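Local coordinates for heat shock protein, putative (PDB 1Y6Z) that probably serves as an ATP-dependent Hsp90-family chaperone that binds unfolded proteins, this chain being its middle domain, at residues B[74-79]-B[98-103]; B[5-10]-B[46-51]; B[67-72]-B[83-88]; B[128-133]-B[166-171]. All coordinates share one frame; numbering follows the deposited sequence.

Contact 1: B[74-79]-B[98-103]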
loop_
_atom_site.group_PDB
_atom_site.type_symbol
_atom_site.label_atom_id
_atom_site.label_comp_id
_atom_site.label_asym_id
_atom_site.label_seq_id
_atom_site.Cartn_x
_atom_site.Cartn_y
_atom_site.Cartn_z
ATOM N N ARG B 74 -4.459 -7.261 23.405
ATOM C CA ARG B 74 -4.190 -6.911 24.814
ATOM C C ARG B 74 -3.512 -5.531 24.872
ATOM O O ARG B 74 -2.458 -5.325 24.258
ATOM C CB ARG B 74 -3.249 -7.939 25.414
ATOM C CG ARG B 74 -3.836 -9.348 25.495
ATOM C CD ARG B 74 -2.740 -10.268 25.885
ATOM N NE ARG B 74 -2.226 -9.925 27.211
ATOM C CZ ARG B 74 -2.717 -10.445 28.342
ATOM N NH1 ARG B 74 -3.722 -11.307 28.301
ATOM N NH2 ARG B 74 -2.200 -10.111 29.515
ATOM N N LEU B 75 -4.142 -4.601 25.585
ATOM C CA LEU B 75 -3.581 -3.316 25.816
ATOM C C LEU B 75 -2.719 -3.277 27.109
ATOM O O LEU B 75 -3.144 -3.722 28.190
ATOM C CB LEU B 75 -4.663 -2.251 25.906
ATOM C CG LEU B 75 -4.094 -0.917 26.439
ATOM C CD1 LEU B 75 -3.422 -0.070 25.365
ATOM C CD2 LEU B 75 -5.168 -0.100 27.173
ATOM N N TYR B 76 -1.532 -2.704 26.972
ATOM C CA TYR B 76 -0.640 -2.441 28.083
ATOM C C TYR B 76 -0.468 -0.912 28.057
ATOM O O TYR B 76 -0.508 -0.276 26.984
ATOM C CB TYR B 76 0.702 -3.172 27.904
ATOM C CG TYR B 76 0.638 -4.705 27.946
ATOM C CD1 TYR B 76 0.242 -5.415 26.822
ATOM C CD2 TYR B 76 0.944 -5.436 29.122
ATOM C CE1 TYR B 76 0.164 -6.752 26.812
ATOM C CE2 TYR B 76 0.865 -6.840 29.131
ATOM C CZ TYR B 76 0.477 -7.482 27.943
ATOM O OH TYR B 76 0.373 -8.846 27.828
ATOM N N VAL B 77 -0.336 -0.315 29.236
ATOM C CA VAL B 77 0.116 1.072 29.351
ATOM C C VAL B 77 1.360 0.968 30.224
ATOM O O VAL B 77 1.369 0.217 31.209
ATOM C CB VAL B 77 -0.972 2.020 29.954
ATOM C CG1 VAL B 77 -0.490 3.451 30.021
ATOM C CG2 VAL B 77 -2.233 1.992 29.101
ATOM N N LYS B 78 2.419 1.664 29.831
ATOM C CA LYS B 78 3.704 1.632 30.543
ATOM C C LYS B 78 4.064 0.228 31.032
ATOM O O LYS B 78 4.573 0.044 32.148
ATOM C CB LYS B 78 3.724 2.647 31.709
ATOM C CG LYS B 78 3.249 4.068 31.366
ATOM C CD LYS B 78 3.197 4.960 32.619
ATOM C CE LYS B 78 3.172 6.452 32.261
ATOM N NZ LYS B 78 3.703 7.292 33.410
ATOM N N ARG B 79 3.801 -0.757 30.168
ATOM C CA ARG B 79 4.073 -2.196 30.407
ATOM C C ARG B 79 3.181 -2.873 31.447
ATOM O O ARG B 79 3.374 -4.035 31.774
ATOM C CB ARG B 79 5.561 -2.456 30.665
ATOM C CG ARG B 79 6.455 -1.732 29.676
ATOM C CD ARG B 79 7.925 -1.745 30.059
ATOM N NE ARG B 79 8.312 -3.013 30.667
ATOM C CZ ARG B 79 8.632 -3.156 31.947
ATOM N NH1 ARG B 79 8.958 -4.355 32.421
ATOM N NH2 ARG B 79 8.619 -2.100 32.755
ATOM N N ARG B 98 -4.582 -11.478 16.864
ATOM C CA ARG B 98 -4.218 -11.537 18.268
ATOM C C ARG B 98 -2.930 -10.725 18.384
ATOM O O ARG B 98 -2.062 -10.785 17.511
ATOM C CB ARG B 98 -4.017 -12.988 18.724
ATOM C CG ARG B 98 -5.278 -13.841 18.640
ATOM C CD ARG B 98 -6.241 -13.337 19.666
ATOM N NE ARG B 98 -7.540 -14.020 19.774
ATOM C CZ ARG B 98 -8.660 -13.596 19.197
ATOM N NH1 ARG B 98 -8.642 -12.572 18.370
ATOM N NH2 ARG B 98 -9.802 -14.252 19.390
ATOM N N GLY B 99 -2.756 -9.971 19.462
ATOM C CA GLY B 99 -1.582 -9.119 19.532
ATOM C C GLY B 99 -1.552 -8.257 20.790
ATOM O O GLY B 99 -2.419 -8.375 21.668
ATOM N N ILE B 100 -0.528 -7.414 20.861
ATOM C CA ILE B 100 -0.372 -6.551 21.991
ATOM C C ILE B 100 -0.152 -5.139 21.491
ATOM O O ILE B 100 0.427 -4.922 20.423
ATOM C CB ILE B 100 0.762 -7.044 22.985
ATOM C CG1 ILE B 100 2.158 -6.718 22.467
ATOM C CG2 ILE B 100 0.618 -8.612 23.343
ATOM C CD1 ILE B 100 2.673 -5.277 22.851
ATOM N N VAL B 101 -0.586 -4.173 22.285
ATOM C CA VAL B 101 -0.160 -2.784 22.099
ATOM C C VAL B 101 0.346 -2.286 23.464
ATOM O O VAL B 101 -0.357 -2.445 24.469
ATOM C CB VAL B 101 -1.339 -1.882 21.679
ATOM C CG1 VAL B 101 -0.845 -0.395 21.550
ATOM C CG2 VAL B 101 -1.969 -2.350 20.392
ATOM N N ASP B 102 1.550 -1.731 23.508
ATOM C CA ASP B 102 1.998 -1.056 24.739
ATOM C C ASP B 102 2.221 0.407 24.455
ATOM O O ASP B 102 3.151 0.758 23.729
ATOM C CB ASP B 102 3.280 -1.666 25.254
ATOM C CG ASP B 102 3.674 -1.146 26.649
ATOM O OD1 ASP B 102 4.644 -1.673 27.197
ATOM O OD2 ASP B 102 3.015 -0.253 27.200
ATOM N N SER B 103 1.356 1.226 25.048
ATOM C CA SER B 103 1.329 2.676 24.902
ATOM C C SER B 103 2.061 3.394 26.042
ATOM O O SER B 103 2.016 2.969 27.194
ATOM C CB SER B 103 -0.126 3.147 24.874
ATOM O OG SER B 103 -0.231 4.420 24.262
#
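The phenol ring of Tyr76 slants across the branch point of Ile100, its CE1 lying 3.9 Å from Ile100 CB. CG stands beside the backbone N (chi1 -66°), which sends the ring back along the strand toward Arg74, whose NE donates to Tyr76 OH at 2.9 Å. Residues 74-77 and 98-103 are parallel strands, their axes only 18° apart. The evidence is a run of alternating backbone bonds: Arg74 N to Gly99 O, Val101 N to Arg74 O, Tyr76 N to Val101 O (2.8 Å), Ser103 N to Tyr76 O and Lys78 N to Ser103 O. Past the end of strand 74-77, the turn at 78-79 is reached by Asp102. With CG anti to the backbone N (chi1 -171°) the carboxylate swings toward that turn, where OD2 accepts from Arg79 N at 3.1 Å on its syn side, while OD1 takes the indole N-H of Trp7. The carboxylate thus ties the hairpin turn and the N-terminal loop to one strand. Within the mixed sheet of this Hsp90 middle domain, strand 98-103 lies between 47-53 and 73-77. Val101 and Ser103 face helix 121-141, whereas Arg74 and Ile100, on the other side, meet helix 16-27.

Contact 2: B[5-10]-B[46-51]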
loop_
_atom_site.group_PDB
_atom_site.type_symbol
_atom_site.label_atom_id
_atom_site.label_comp_id
_atom_site.label_asym_id
_atom_site.label_seq_id
_atom_site.Cartn_x
_atom_site.Cartn_y
_atom_site.Cartn_z
ATOM N N PRO B 5 9.654 -6.947 28.731
ATOM C CA PRO B 5 8.775 -7.714 27.862
ATOM C C PRO B 5 9.278 -7.726 26.414
ATOM O O PRO B 5 9.911 -6.752 25.978
ATOM C CB PRO B 5 7.457 -6.955 27.963
ATOM C CG PRO B 5 7.850 -5.543 28.166
ATOM C CD PRO B 5 9.044 -5.649 29.104
ATOM N N ILE B 6 8.951 -8.791 25.688
ATOM C CA ILE B 6 9.415 -9.002 24.305
ATOM C C ILE B 6 9.238 -7.750 23.417
ATOM O O ILE B 6 10.160 -7.395 22.699
ATOM C CB ILE B 6 8.777 -10.259 23.654
ATOM C CG1 ILE B 6 9.347 -10.525 22.249
ATOM C CG2 ILE B 6 7.273 -10.098 23.565
ATOM C CD1 ILE B 6 9.092 -11.959 21.717
ATOM N N TRP B 7 8.085 -7.077 23.519
ATOM C CA TRP B 7 7.740 -5.925 22.661
ATOM C C TRP B 7 8.562 -4.671 22.846
ATOM O O TRP B 7 8.384 -3.703 22.082
ATOM C CB TRP B 7 6.261 -5.562 22.771
ATOM C CG TRP B 7 5.801 -5.121 24.162
ATOM C CD1 TRP B 7 5.835 -3.851 24.693
ATOM C CD2 TRP B 7 5.161 -5.943 25.140
ATOM N NE1 TRP B 7 5.305 -3.850 25.956
ATOM C CE2 TRP B 7 4.864 -5.115 26.253
ATOM C CE3 TRP B 7 4.826 -7.301 25.198
ATOM C CZ2 TRP B 7 4.246 -5.605 27.394
ATOM C CZ3 TRP B 7 4.202 -7.792 26.340
ATOM C CH2 TRP B 7 3.922 -6.946 27.418
ATOM N N LYS B 8 9.443 -4.714 23.853
ATOM C CA LYS B 8 10.353 -3.635 24.213
ATOM C C LYS B 8 11.803 -3.967 23.862
ATOM O O LYS B 8 12.636 -3.064 23.731
ATOM C CB LYS B 8 10.229 -3.337 25.705
ATOM C CG LYS B 8 9.759 -1.923 25.976
ATOM C CD LYS B 8 8.263 -1.753 25.805
ATOM C CE LYS B 8 7.882 -0.325 26.097
ATOM N NZ LYS B 8 8.542 0.088 27.385
ATOM N N GLN B 9 12.091 -5.265 23.747
ATOM C CA GLN B 9 13.318 -5.753 23.161
ATOM C C GLN B 9 13.393 -5.376 21.657
ATOM O O GLN B 9 12.369 -5.230 20.978
ATOM C CB GLN B 9 13.403 -7.274 23.347
ATOM C CG GLN B 9 13.061 -7.756 24.776
ATOM C CD GLN B 9 13.412 -9.227 25.016
ATOM O OE1 GLN B 9 14.515 -9.667 24.715
ATOM N NE2 GLN B 9 12.464 -9.989 25.566
ATOM N N ASP B 10 14.598 -5.208 21.135
ATOM C CA ASP B 10 14.746 -4.901 19.699
ATOM C C ASP B 10 14.523 -6.180 18.902
ATOM O O ASP B 10 15.098 -7.205 19.208
ATOM C CB ASP B 10 16.133 -4.362 19.410
ATOM C CG ASP B 10 17.208 -5.389 19.692
ATOM O OD1 ASP B 10 16.980 -6.228 20.615
ATOM O OD2 ASP B 10 18.263 -5.372 18.989
ATOM N N SER B 46 3.971 7.495 20.996
ATOM C CA SER B 46 4.791 6.350 21.298
ATOM C C SER B 46 4.031 5.077 21.710
ATOM O O SER B 46 3.285 5.052 22.709
ATOM C CB SER B 46 5.842 6.712 22.324
ATOM O OG SER B 46 7.112 6.439 21.775
ATOM N N PHE B 47 4.242 4.012 20.928
ATOM C CA PHE B 47 3.711 2.685 21.289
ATOM C C PHE B 47 4.512 1.582 20.570
ATOM O O PHE B 47 5.211 1.848 19.567
ATOM C CB PHE B 47 2.187 2.590 21.055
ATOM C CG PHE B 47 1.775 2.524 19.597
ATOM C CD1 PHE B 47 1.763 1.299 18.912
ATOM C CD2 PHE B 47 1.415 3.670 18.907
ATOM C CE1 PHE B 47 1.397 1.237 17.567
ATOM C CE2 PHE B 47 1.054 3.621 17.537
ATOM C CZ PHE B 47 1.023 2.397 16.883
ATOM N N ASN B 48 4.434 0.382 21.134
ATOM C CA ASN B 48 4.992 -0.840 20.556
ATOM C C ASN B 48 3.844 -1.768 20.199
ATOM O O ASN B 48 2.823 -1.750 20.856
ATOM C CB ASN B 48 5.831 -1.559 21.596
ATOM C CG ASN B 48 6.845 -0.670 22.244
ATOM O OD1 ASN B 48 7.883 -0.349 21.648
ATOM N ND2 ASN B 48 6.588 -0.300 23.506
ATOM N N SER B 49 3.986 -2.590 19.159
ATOM C CA SER B 49 2.920 -3.532 18.889
ATOM C C SER B 49 3.515 -4.791 18.309
ATOM O O SER B 49 4.528 -4.743 17.639
ATOM C CB SER B 49 1.836 -2.973 17.967
ATOM O OG SER B 49 0.670 -3.815 17.881
ATOM N N ILE B 50 2.935 -5.922 18.672
ATOM C CA ILE B 50 3.253 -7.161 17.932
ATOM C C ILE B 50 1.884 -7.692 17.570
ATOM O O ILE B 50 1.038 -7.816 18.465
ATOM C CB ILE B 50 4.015 -8.241 18.764
ATOM C CG1 ILE B 50 5.242 -7.665 19.476
ATOM C CG2 ILE B 50 4.380 -9.437 17.807
ATOM C CD1 ILE B 50 5.997 -8.663 20.366
ATOM N N LEU B 51 1.658 -8.010 16.287
ATOM C CA LEU B 51 0.368 -8.409 15.826
ATOM C C LEU B 51 0.596 -9.773 15.163
ATOM O O LEU B 51 1.566 -9.933 14.498
ATOM C CB LEU B 51 -0.090 -7.427 14.748
ATOM C CG LEU B 51 -0.443 -5.977 15.204
ATOM C CD1 LEU B 51 -0.939 -5.243 13.868
ATOM C CD2 LEU B 51 -1.537 -6.034 16.217
#
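Ile6 and Trp7 close over Ile50, and this is the tight end of the contact. CD1 of Ile50 lies 3.7 Å from Ile6 CG2 and 3.9 Å from Trp7 CB, so a single methyl fits against two consecutive residues. The extended Ile50 side chain (chi2 177°) carries that methyl out from the strand to meet them, and the two isoleucine side chains cross at about a right angle. Trp7 has CG between its backbone N and carbonyl carbon (chi1 62°), which folds the indole back over its own segment. Pro5 CB lies 3.4 Å above one face of the ring, offset toward the rim, and ring atom CD1 of Trp7 is 3.9 Å from Asn48 CB. The backbone under these residues is a short 3-10 turn, supported by Lys8 N donating to Pro5 O at 3.0 Å. It packs against residues 47-51, a strand of the mixed sheet in the Hsp90 middle domain, so that the N-terminal loop lies over the sheet before the chain enters helix 16-27. Toward Asn48 and Lys8 the contact opens to solvent: both are partly exposed, though Asn48 is still well covered. Here the backbone makes the approach, Trp7 O coming 3.4 Å from Asn48 CB. That oxygen accepts a hydrogen bond from His38 on the adjacent strand 35-41. The orientation of the Asn48 amide and the placing of the Lys8 side chain beside it are both doubtful. Lys8 also lies against Arg79.

Contact 3: B[67-72]-B[83-88]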
loop_
_atom_site.group_PDB
_atom_site.type_symbol
_atom_site.label_atom_id
_atom_site.label_comp_id
_atom_site.label_asym_id
_atom_site.label_seq_id
_atom_site.Cartn_x
_atom_site.Cartn_y
_atom_site.Cartn_z
ATOM N N ASP B 67 -17.293 -12.240 18.135
ATOM C CA ASP B 67 -17.327 -12.352 19.606
ATOM C C ASP B 67 -17.774 -10.995 20.094
ATOM O O ASP B 67 -17.145 -9.981 19.782
ATOM C CB ASP B 67 -15.921 -12.669 20.158
ATOM C CG ASP B 67 -15.841 -12.697 21.716
ATOM O OD1 ASP B 67 -14.766 -12.335 22.264
ATOM O OD2 ASP B 67 -16.821 -13.113 22.387
ATOM N N GLU B 68 -18.863 -10.977 20.862
ATOM C CA GLU B 68 -19.460 -9.721 21.324
ATOM C C GLU B 68 -18.508 -8.956 22.244
ATOM O O GLU B 68 -18.661 -7.744 22.466
ATOM C CB GLU B 68 -20.784 -9.994 22.028
ATOM C CG GLU B 68 -20.626 -10.479 23.461
ATOM C CD GLU B 68 -21.902 -11.037 24.052
ATOM O OE1 GLU B 68 -22.990 -10.797 23.467
ATOM O OE2 GLU B 68 -21.807 -11.707 25.117
ATOM N N GLU B 69 -17.509 -9.679 22.742
ATOM C CA GLU B 69 -16.585 -9.162 23.728
ATOM C C GLU B 69 -15.376 -8.531 23.070
ATOM O O GLU B 69 -14.690 -7.695 23.682
ATOM C CB GLU B 69 -16.140 -10.292 24.634
ATOM C CG GLU B 69 -17.294 -11.023 25.312
ATOM C CD GLU B 69 -16.819 -12.106 26.255
ATOM O OE1 GLU B 69 -15.821 -11.864 26.974
ATOM O OE2 GLU B 69 -17.441 -13.192 26.278
ATOM N N SER B 70 -15.138 -8.936 21.817
ATOM C CA SER B 70 -13.954 -8.572 21.035
ATOM C C SER B 70 -12.668 -8.528 21.863
ATOM O O SER B 70 -12.186 -7.448 22.238
ATOM C CB SER B 70 -14.189 -7.273 20.265
ATOM O OG SER B 70 -13.740 -7.435 18.926
ATOM N N ARG B 71 -12.119 -9.706 22.142
ATOM C CA ARG B 71 -10.920 -9.831 22.977
ATOM C C ARG B 71 -9.629 -9.484 22.223
ATOM O O ARG B 71 -9.289 -8.299 22.072
ATOM C CB ARG B 71 -10.829 -11.252 23.583
ATOM C CG ARG B 71 -11.963 -11.634 24.554
ATOM C CD ARG B 71 -12.082 -10.647 25.719
ATOM N NE ARG B 71 -13.051 -11.104 26.714
ATOM C CZ ARG B 71 -13.035 -10.785 28.012
ATOM N NH1 ARG B 71 -12.090 -9.989 28.511
ATOM N NH2 ARG B 71 -13.980 -11.260 28.820
ATOM N N GLY B 72 -8.900 -10.526 21.834
ATOM C CA GLY B 72 -7.878 -10.490 20.794
ATOM C C GLY B 72 -6.640 -9.686 21.011
ATOM O O GLY B 72 -5.532 -10.225 21.008
ATOM N N ASN B 83 -6.332 -4.484 29.845
ATOM C CA ASN B 83 -7.345 -5.468 29.519
ATOM C C ASN B 83 -7.142 -5.929 28.079
ATOM O O ASN B 83 -6.362 -5.298 27.339
ATOM C CB ASN B 83 -8.787 -4.930 29.725
ATOM C CG ASN B 83 -9.136 -3.780 28.785
ATOM O OD1 ASN B 83 -8.964 -3.876 27.555
ATOM N ND2 ASN B 83 -9.649 -2.693 29.356
ATOM N N ASP B 84 -7.847 -7.019 27.714
ATOM C CA ASP B 84 -7.770 -7.629 26.389
ATOM C C ASP B 84 -8.958 -7.319 25.444
ATOM O O ASP B 84 -9.407 -8.170 24.663
ATOM C CB ASP B 84 -7.482 -9.129 26.513
ATOM C CG ASP B 84 -8.597 -9.906 27.228
ATOM O OD1 ASP B 84 -9.705 -9.355 27.521
ATOM O OD2 ASP B 84 -8.348 -11.120 27.462
ATOM N N LYS B 85 -9.455 -6.091 25.510
ATOM C CA LYS B 85 -10.616 -5.690 24.730
ATOM C C LYS B 85 -10.314 -4.526 23.806
ATOM O O LYS B 85 -11.219 -3.803 23.358
ATOM C CB LYS B 85 -11.792 -5.347 25.665
ATOM C CG LYS B 85 -12.169 -6.500 26.567
ATOM C CD LYS B 85 -13.049 -6.066 27.717
ATOM C CE LYS B 85 -13.787 -7.259 28.254
ATOM N NZ LYS B 85 -14.186 -8.158 27.115
ATOM N N PHE B 86 -9.041 -4.362 23.483
ATOM C CA PHE B 86 -8.642 -3.258 22.636
ATOM C C PHE B 86 -9.193 -3.372 21.189
ATOM O O PHE B 86 -9.315 -2.367 20.476
ATOM C CB PHE B 86 -7.131 -3.136 22.636
ATOM C CG PHE B 86 -6.663 -1.914 21.988
ATOM C CD1 PHE B 86 -6.764 -0.692 22.648
ATOM C CD2 PHE B 86 -6.196 -1.944 20.667
ATOM C CE1 PHE B 86 -6.345 0.468 22.022
ATOM C CE2 PHE B 86 -5.787 -0.768 20.031
ATOM C CZ PHE B 86 -5.852 0.428 20.713
ATOM N N SER B 87 -9.498 -4.606 20.777
ATOM C CA SER B 87 -10.078 -4.903 19.478
ATOM C C SER B 87 -11.494 -4.323 19.217
ATOM O O SER B 87 -11.925 -4.232 18.053
ATOM C CB SER B 87 -10.121 -6.417 19.277
ATOM O OG SER B 87 -8.816 -6.928 19.084
ATOM N N GLU B 88 -12.206 -3.956 20.289
ATOM C CA GLU B 88 -13.534 -3.299 20.204
ATOM C C GLU B 88 -13.515 -1.935 19.487
ATOM O O GLU B 88 -14.560 -1.415 19.070
ATOM C CB GLU B 88 -14.087 -3.041 21.593
ATOM C CG GLU B 88 -14.653 -4.213 22.314
ATOM C CD GLU B 88 -15.352 -3.765 23.600
ATOM O OE1 GLU B 88 -16.308 -2.948 23.500
ATOM O OE2 GLU B 88 -14.938 -4.220 24.698
#
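Charge dominates where Arg71 meets Asp84. The salt bridge from Arg71 NH1 to Asp84 OD1 is 2.7 Å long; OD1 uses its syn lone pair and lies at the edge of the guanidinium, while the carboxylate plane is turned 80° from that of the arginine. NE and NH2 of Arg71 both close on one oxygen, Glu69 OE1, with NH2 at 2.7 Å, so carboxylates on either segment hold the guanidinium in a three-residue network. A turn about the CB-CG bond (chi2 -57°) brings Arg71 alongside Lys85, whose NZ stands 3.0 Å from Arg71 CZ, over the centre of one guanidinium face. These like charges are close, and the acids nearby would probably offset part of the cost.

Apolar contact is slighter: Ser70 CB meets Glu88 CG at 3.7 Å.

Among backbone atoms, Ser70 O is buried without a hydrogen-bond partner and receives a CA-H contact from Lys85 CA at 3.4 Å. Local turns shape both segments. Ser70 N to Asp67 O, 3.0 Å, closes a type I beta turn, and Asn83 OD1 accepts from Lys85 N in an Asx turn.

The two loops flank a hairpin: 67-72 leads into strand 73-77, and the second loop leaves strand 80-83. Gly72 is backbone-bonded to Gly99 of strand 98-103 in the mixed sheet of the middle domain, while Phe86 extends to helix 121-141, packing on Ile124 and Ile128.

Contact 4: B[128-133]-B[166-171]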
loop_
_atom_site.group_PDB
_atom_site.type_symbol
_atom_site.label_atom_id
_atom_site.label_comp_id
_atom_site.label_asym_id
_atom_site.label_seq_id
_atom_site.Cartn_x
_atom_site.Cartn_y
_atom_site.Cartn_z
ATOM N N ILE B 128 -2.454 0.206 13.242
ATOM C CA ILE B 128 -2.689 -1.243 13.314
ATOM C C ILE B 128 -3.311 -1.792 12.032
ATOM O O ILE B 128 -2.906 -2.829 11.545
ATOM C CB ILE B 128 -3.519 -1.599 14.538
ATOM C CG1 ILE B 128 -2.623 -1.516 15.768
ATOM C CG2 ILE B 128 -4.049 -3.053 14.449
ATOM C CD1 ILE B 128 -3.325 -1.855 17.051
ATOM N N VAL B 129 -4.335 -1.132 11.499
ATOM C CA VAL B 129 -5.018 -1.640 10.308
ATOM C C VAL B 129 -4.064 -1.649 9.126
ATOM O O VAL B 129 -3.988 -2.615 8.354
ATOM C CB VAL B 129 -6.283 -0.806 10.011
ATOM C CG1 VAL B 129 -6.965 -1.243 8.702
ATOM C CG2 VAL B 129 -7.202 -0.879 11.195
ATOM N N LEU B 130 -3.333 -0.560 8.952
ATOM C CA LEU B 130 -2.338 -0.535 7.921
ATOM C C LEU B 130 -1.218 -1.616 8.047
ATOM O O LEU B 130 -0.862 -2.214 7.025
ATOM C CB LEU B 130 -1.836 0.894 7.682
ATOM C CG LEU B 130 -3.058 1.805 7.310
ATOM C CD1 LEU B 130 -2.675 3.290 7.018
ATOM C CD2 LEU B 130 -4.045 1.258 6.185
ATOM N N LYS B 131 -0.703 -1.879 9.259
ATOM C CA LYS B 131 0.322 -2.916 9.443
ATOM C C LYS B 131 -0.314 -4.283 9.151
ATOM O O LYS B 131 0.357 -5.169 8.623
ATOM C CB LYS B 131 0.916 -2.907 10.872
ATOM C CG LYS B 131 1.892 -1.762 11.097
ATOM C CD LYS B 131 3.211 -2.045 10.476
ATOM C CE LYS B 131 4.157 -0.871 10.746
ATOM N NZ LYS B 131 5.372 -0.983 9.923
ATOM N N SER B 132 -1.592 -4.434 9.510
ATOM C CA SER B 132 -2.300 -5.729 9.323
ATOM C C SER B 132 -2.487 -6.000 7.820
ATOM O O SER B 132 -2.250 -7.080 7.371
ATOM C CB SER B 132 -3.688 -5.680 9.994
ATOM O OG SER B 132 -3.533 -5.559 11.388
ATOM N N ILE B 133 -2.911 -4.988 7.050
ATOM C CA ILE B 133 -3.009 -5.156 5.594
ATOM C C ILE B 133 -1.660 -5.477 4.904
ATOM O O ILE B 133 -1.593 -6.389 4.086
ATOM C CB ILE B 133 -3.765 -3.949 4.938
ATOM C CG1 ILE B 133 -5.187 -3.879 5.515
ATOM C CG2 ILE B 133 -3.717 -4.059 3.382
ATOM C CD1 ILE B 133 -6.060 -2.602 5.172
ATOM N N LYS B 166 -15.006 0.907 4.578
ATOM C CA LYS B 166 -15.047 1.843 3.449
ATOM C C LYS B 166 -13.657 2.307 2.984
ATOM O O LYS B 166 -13.313 2.203 1.795
ATOM C CB LYS B 166 -15.946 3.054 3.801
ATOM C CG LYS B 166 -16.056 4.103 2.652
ATOM C CD LYS B 166 -16.349 3.482 1.336
ATOM C CE LYS B 166 -17.002 4.440 0.355
ATOM N NZ LYS B 166 -17.233 3.732 -0.947
ATOM N N GLU B 167 -12.864 2.760 3.943
ATOM C CA GLU B 167 -11.597 3.436 3.705
ATOM C C GLU B 167 -10.558 2.479 3.139
ATOM O O GLU B 167 -9.721 2.884 2.354
ATOM C CB GLU B 167 -11.030 4.091 4.990
ATOM C CG GLU B 167 -11.854 5.203 5.654
ATOM C CD GLU B 167 -13.217 4.789 6.170
ATOM O OE1 GLU B 167 -13.350 3.635 6.614
ATOM O OE2 GLU B 167 -14.157 5.640 6.151
ATOM N N ASN B 168 -10.596 1.219 3.545
ATOM C CA ASN B 168 -9.629 0.240 3.048
ATOM C C ASN B 168 -10.157 -0.762 2.029
ATOM O O ASN B 168 -9.462 -1.681 1.666
ATOM C CB ASN B 168 -8.960 -0.487 4.229
ATOM C CG ASN B 168 -8.200 0.482 5.120
ATOM O OD1 ASN B 168 -7.272 1.135 4.679
ATOM N ND2 ASN B 168 -8.608 0.581 6.361
ATOM N N GLN B 169 -11.385 -0.528 1.566
ATOM C CA GLN B 169 -12.133 -1.452 0.753
ATOM C C GLN B 169 -11.305 -1.971 -0.446
ATOM O O GLN B 169 -11.241 -3.163 -0.658
ATOM C CB GLN B 169 -13.444 -0.746 0.321
ATOM C CG GLN B 169 -13.292 0.044 -0.988
ATOM C CD GLN B 169 -13.961 -0.637 -2.176
ATOM O OE1 GLN B 169 -14.815 -1.519 -1.993
ATOM N NE2 GLN B 169 -13.603 -0.211 -3.398
ATOM N N GLU B 170 -10.606 -1.106 -1.191
ATOM C CA GLU B 170 -9.908 -1.595 -2.408
ATOM C C GLU B 170 -8.736 -2.501 -2.103
ATOM O O GLU B 170 -8.530 -3.545 -2.761
ATOM C CB GLU B 170 -9.411 -0.409 -3.268
ATOM C CG GLU B 170 -8.671 -0.844 -4.565
ATOM C CD GLU B 170 -8.150 0.339 -5.409
ATOM O OE1 GLU B 170 -8.946 1.282 -5.628
ATOM O OE2 GLU B 170 -6.970 0.279 -5.859
ATOM N N GLU B 171 -7.950 -2.121 -1.088
ATOM C CA GLU B 171 -6.819 -2.948 -0.699
ATOM C C GLU B 171 -7.271 -4.332 -0.206
ATOM O O GLU B 171 -6.654 -5.372 -0.536
ATOM C CB GLU B 171 -6.017 -2.253 0.397
ATOM C CG GLU B 171 -5.073 -1.209 -0.115
ATOM C CD GLU B 171 -3.927 -1.061 0.866
ATOM O OE1 GLU B 171 -4.189 -0.402 1.895
ATOM O OE2 GLU B 171 -2.823 -1.665 0.642
#
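The amide of Asn168 is met on one face by helix 121-141. Ile133 CD1 sits above that face, 3.8 Å from Asn168 CG and nearly over it. Val129 CG1 comes from the same side, over the nitrogen end, 3.4 Å from Asn168 ND2. Leu130 CD2 approaches the oxygen end more obliquely, 3.6 Å from Asn168 OD1 and well out of the amide plane. A second flat group, the carboxylate of Glu171, receives Ile133 CG2 over a face, 3.7 Å from OE2 and 4.0 Å from OE1. Ile133 therefore serves both groups with different branches: CG2 is anti to the backbone N and turns to the glutamate, while the extended CG1 arm (chi2 170°) carries CD1 to the asparagine. All of this is van der Waals packing of methyls on polar planes. The asparagine nitrogen ND2 is bonded outside the contact, to a residue just beyond 166-171, and Asn168 N donates to the side chain of Asp165. Asn168 occupies the N-cap position of helix 169-173, though its side chain makes no capping bond. On the far side of helix 121-141, Ser132 OG donates to Ile128 O at 2.8 Å, from the face opposite to the backbone N-H of the same serine. Helix 121-141 of this Hsp90 middle domain has the sheet on one side and the short helix 169-173 on the other. Ile128 and Ser132 rest on Leu51 of strand 47-53, Lys131 forms a salt bridge with Glu141 of the second subunit, and beyond the short helix 169-173 Gln169 touches helix 237-249.

Overall arrangement
Contacts 1 and 2 lie about 8 Å apart between centres and share one mixed sheet, in which strands 47-53 and 98-103 are neighbours. Contact 3, about 13 Å from contact 1 between centres, joins loops flanking the hairpin of strands 73-77 and 80-83. Along the chain contact 2 comes first, contacts 1 and 3 interleave, and contact 4 follows. Its centre is about 21 Å from those of contacts 1 and 2 and 19 Å from that of contact 3. Ile128 of its helix nevertheless touches Val101, Leu51 and Phe86. Helix 121-141 thus covers the sheet and connects it with helix 169-173, on the way to the later three-stranded parallel sheet.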